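Local coordinates for protein NDP-rhamnosyltransferase (Saccharopolyspora spinosa, PDB 3TSA) that is a rhamnosyltransferase of the GT-B glycosyltransferase fold, built from two domains that each carry a parallel beta-sheet, at residues 93-96 and 97-101; 9-12 and 13-16. All coordinates share one frame; numbering follows the deposited sequence.

Contact 1. Residues 93-96 and 97-101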
# COMPACT_ATOMS: atom_id res chain seq x y z
N SER A 93 -24.50 -1.76 21.42
CA SER A 93 -24.18 -1.27 22.75
C SER A 93 -22.67 -1.26 23.02
O SER A 93 -22.13 -0.26 23.53
CB SER A 93 -24.88 -2.13 23.77
OG SER A 93 -26.24 -1.83 23.73
N ASN A 94 -22.01 -2.38 22.68
CA ASN A 94 -20.55 -2.46 22.79
C ASN A 94 -19.88 -1.37 22.06
O ASN A 94 -18.99 -0.73 22.64
CB ASN A 94 -20.01 -3.77 22.26
CG ASN A 94 -20.55 -4.94 23.03
OD1 ASN A 94 -21.16 -4.73 24.06
ND2 ASN A 94 -20.37 -6.16 22.51
N VAL A 95 -20.22 -1.17 20.77
CA VAL A 95 -19.61 -0.13 19.99
C VAL A 95 -19.88 1.29 20.51
O VAL A 95 -18.98 2.17 20.49
CB VAL A 95 -19.92 -0.27 18.45
CG1 VAL A 95 -19.25 0.80 17.72
CG2 VAL A 95 -19.42 -1.70 17.94
N ALA A 96 -21.10 1.54 20.99
CA ALA A 96 -21.42 2.86 21.55
C ALA A 96 -20.59 3.17 22.80
O ALA A 96 -20.11 4.30 22.96
CB ALA A 96 -22.97 3.00 21.83
N GLN A 97 -20.39 2.18 23.66
CA GLN A 97 -19.66 2.41 24.90
C GLN A 97 -18.19 2.64 24.58
O GLN A 97 -17.56 3.51 25.18
CB GLN A 97 -19.83 1.25 25.89
CG GLN A 97 -19.18 1.54 27.27
CD GLN A 97 -19.72 2.84 27.88
OE1 GLN A 97 -18.94 3.77 28.18
NE2 GLN A 97 -21.04 2.93 27.99
N SER A 98 -17.67 1.87 23.63
CA SER A 98 -16.31 2.15 23.10
C SER A 98 -16.12 3.52 22.57
O SER A 98 -15.06 4.10 22.84
CB SER A 98 -15.96 1.19 21.96
OG SER A 98 -15.84 -0.01 22.65
N SER A 99 -17.13 4.04 21.85
CA SER A 99 -17.13 5.40 21.29
C SER A 99 -16.95 6.38 22.40
O SER A 99 -16.13 7.25 22.28
CB SER A 99 -18.43 5.66 20.57
OG SER A 99 -18.53 4.66 19.55
N LEU A 100 -17.74 6.25 23.48
CA LEU A 100 -17.61 7.11 24.64
C LEU A 100 -16.28 6.91 25.36
O LEU A 100 -15.68 7.87 25.82
CB LEU A 100 -18.77 6.92 25.63
CG LEU A 100 -20.16 7.38 25.17
CD1 LEU A 100 -21.17 6.99 26.19
CD2 LEU A 100 -20.11 8.93 24.99
N ASP A 101 -15.81 5.69 25.40
CA ASP A 101 -14.47 5.48 25.99
C ASP A 101 -13.37 6.16 25.24
O ASP A 101 -12.43 6.69 25.87
CB ASP A 101 -14.14 3.98 26.11
CG ASP A 101 -15.01 3.25 27.16
OD1 ASP A 101 -15.78 3.86 27.94
OD2 ASP A 101 -14.95 2.01 27.13
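The hydroxyl of Ser99 makes the closest approach across this turn: OG donates to the backbone O of Val95 at 2.7 Å. Ser99 N donates to the same oxygen, Val95 O, at 3.0 Å. The two donors arrive from opposite faces of the carbonyl plane, the hydroxyl tilted 32° out of it, so this one acceptor is gripped twice. A chi1 of -59° explains the reach, because it sets OG beside the backbone N and folds it back over the preceding turn. Ser99 is buried, and its side chain and that of Val95 both rest on Leu125 of helix 125-133. Ala96 is buried too, its methyl packed on Leu159 and Leu160 of helix 151-166. Ser93, which also touches Leu159, hydrogen-bonds through OG to Arg155 NE and Glu89 O. The tight side of the long helix 82-113, part of the N-terminal half of the GT-B fold, thus faces helices 125-133 and 151-166. The regular i to i+4 ladder runs through it, with Leu100 N bound to Ala96 O at 3.1 Å and an N-H...O angle of 163°. The looser side carries Asn94 and Gln97, both exposed, and the partly exposed Ser98. There Ser98 repeats the serine arrangement more slackly: OG donates to Asn94 O at 3.2 Å, on the face of that carbonyl plane opposite Ser98 N. Gln97 meets the preceding turn through its CB, 3.6 Å from Ser93 O.

Contact 2. Residues 9-12 and 13-16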
# COMPACT_ATOMS: atom_id res chain seq x y z
N LEU A 9 -13.60 -0.06 12.27
CA LEU A 9 -13.78 -0.92 13.42
C LEU A 9 -12.50 -1.71 13.60
O LEU A 9 -11.77 -1.94 12.62
CB LEU A 9 -14.85 -1.96 13.12
CG LEU A 9 -16.30 -1.81 13.54
CD1 LEU A 9 -16.89 -3.21 13.25
CD2 LEU A 9 -16.47 -1.34 14.94
N PRO A 10 -12.20 -2.14 14.85
CA PRO A 10 -10.94 -2.86 14.99
C PRO A 10 -11.01 -4.28 14.46
O PRO A 10 -10.65 -5.19 15.16
CB PRO A 10 -10.70 -2.89 16.49
CG PRO A 10 -12.08 -2.78 17.09
CD PRO A 10 -12.95 -2.06 16.12
N TYR A 11 -11.48 -4.48 13.23
CA TYR A 11 -11.37 -5.75 12.58
C TYR A 11 -10.63 -5.60 11.26
O TYR A 11 -11.07 -4.80 10.37
CB TYR A 11 -12.72 -6.37 12.31
CG TYR A 11 -13.52 -6.49 13.57
CD1 TYR A 11 -13.20 -7.43 14.55
CD2 TYR A 11 -14.59 -5.65 13.78
CE1 TYR A 11 -13.99 -7.52 15.72
CE2 TYR A 11 -15.35 -5.72 14.91
CZ TYR A 11 -15.06 -6.64 15.87
OH TYR A 11 -15.88 -6.62 16.96
N PRO A 12 -9.57 -6.39 11.07
CA PRO A 12 -8.76 -6.29 9.86
C PRO A 12 -9.55 -6.34 8.58
O PRO A 12 -9.22 -5.53 7.69
CB PRO A 12 -7.81 -7.50 9.96
CG PRO A 12 -7.58 -7.60 11.41
CD PRO A 12 -9.04 -7.45 11.95
N THR A 13 -10.55 -7.23 8.44
CA THR A 13 -11.29 -7.30 7.16
C THR A 13 -12.00 -5.98 6.79
O THR A 13 -12.13 -5.67 5.62
CB THR A 13 -12.34 -8.42 7.08
OG1 THR A 13 -13.34 -8.20 8.06
CG2 THR A 13 -11.73 -9.79 7.29
N HIS A 14 -12.46 -5.25 7.78
CA HIS A 14 -13.17 -3.98 7.51
C HIS A 14 -12.18 -2.91 7.03
O HIS A 14 -12.59 -2.04 6.24
CB HIS A 14 -13.84 -3.46 8.74
CG HIS A 14 -14.98 -4.33 9.21
ND1 HIS A 14 -16.18 -3.82 9.64
CD2 HIS A 14 -15.07 -5.69 9.36
CE1 HIS A 14 -16.96 -4.82 10.05
NE2 HIS A 14 -16.31 -5.96 9.88
N LEU A 15 -10.96 -2.94 7.57
CA LEU A 15 -9.91 -2.00 7.10
C LEU A 15 -9.42 -2.42 5.69
O LEU A 15 -9.30 -1.59 4.77
CB LEU A 15 -8.72 -1.90 8.09
CG LEU A 15 -7.56 -1.06 7.53
CD1 LEU A 15 -7.99 0.34 7.10
CD2 LEU A 15 -6.51 -0.90 8.68
N MET A 16 -9.22 -3.74 5.51
CA MET A 16 -8.81 -4.18 4.18
C MET A 16 -9.78 -3.78 3.08
O MET A 16 -9.35 -3.50 1.96
CB MET A 16 -8.57 -5.71 4.18
CG MET A 16 -7.15 -6.07 4.80
SD MET A 16 -7.18 -7.81 5.19
CE MET A 16 -6.58 -8.36 3.61
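His14 lies alongside Leu9 and reaches back to Tyr11. Its CB sits 3.5 Å from Tyr11 O, the oxygen that also accepts the backbone N-H of His14. From there chi1 of -68° swings the imidazole beside its own backbone N, back toward the loop. CD2 comes 3.8 Å from Tyr11 CB; farther round, CE1 meets Leu9 CD1 at 3.6 Å, and ND1 is nearly as close to that methyl. Tyr11 CD2 stands over one face of the imidazole, offset toward its rim, and the two rings meet obliquely, their planes at 46°. The polar end, ND1, hydrogen-bonds Asp121, whose OD2 also takes the N-H of Leu9: one carboxylate oxygen holds both sides of the contact and probably helps to fix the rotation of the ring. Trp143 meets the imidazole as well. All this happens where the first strand of the N-terminal Rossmann-like domain, 3-7, gives way to helix 12-16, with Pro10 centring an inverse gamma turn and Tyr11 at the N-cap position. The bond from His14 N to Tyr11 O is bent, 132° at the hydrogen, with the donor above the carbonyl plane. Met16 N reaches the next carbonyl, Pro12 O, at 2.8 Å almost in line with the C=O bond, and Met16 CB and CG both lie 3.6 Å from that oxygen.

Contact 2 comes first along the chain, in the loop and short helix 12-16 that follow strand 3-7, an inner strand of the seven-stranded parallel sheet; contact 1 follows on helix 82-113. Their centres lie about 17 Å apart, yet they touch: Val95 CG2 packs against Leu9 CD2 at 4.2 Å. This hydrophobic meeting joins the long helix to the loop leaving the sheet. Contact 2 is the more central, about 8 Å from the centre of the chain against about 21 Å for contact 1. Residues 9-16 therefore lie near the middle of the two-domain molecule, whereas 93-101 belong to an outlying helical layer of the N-terminal half.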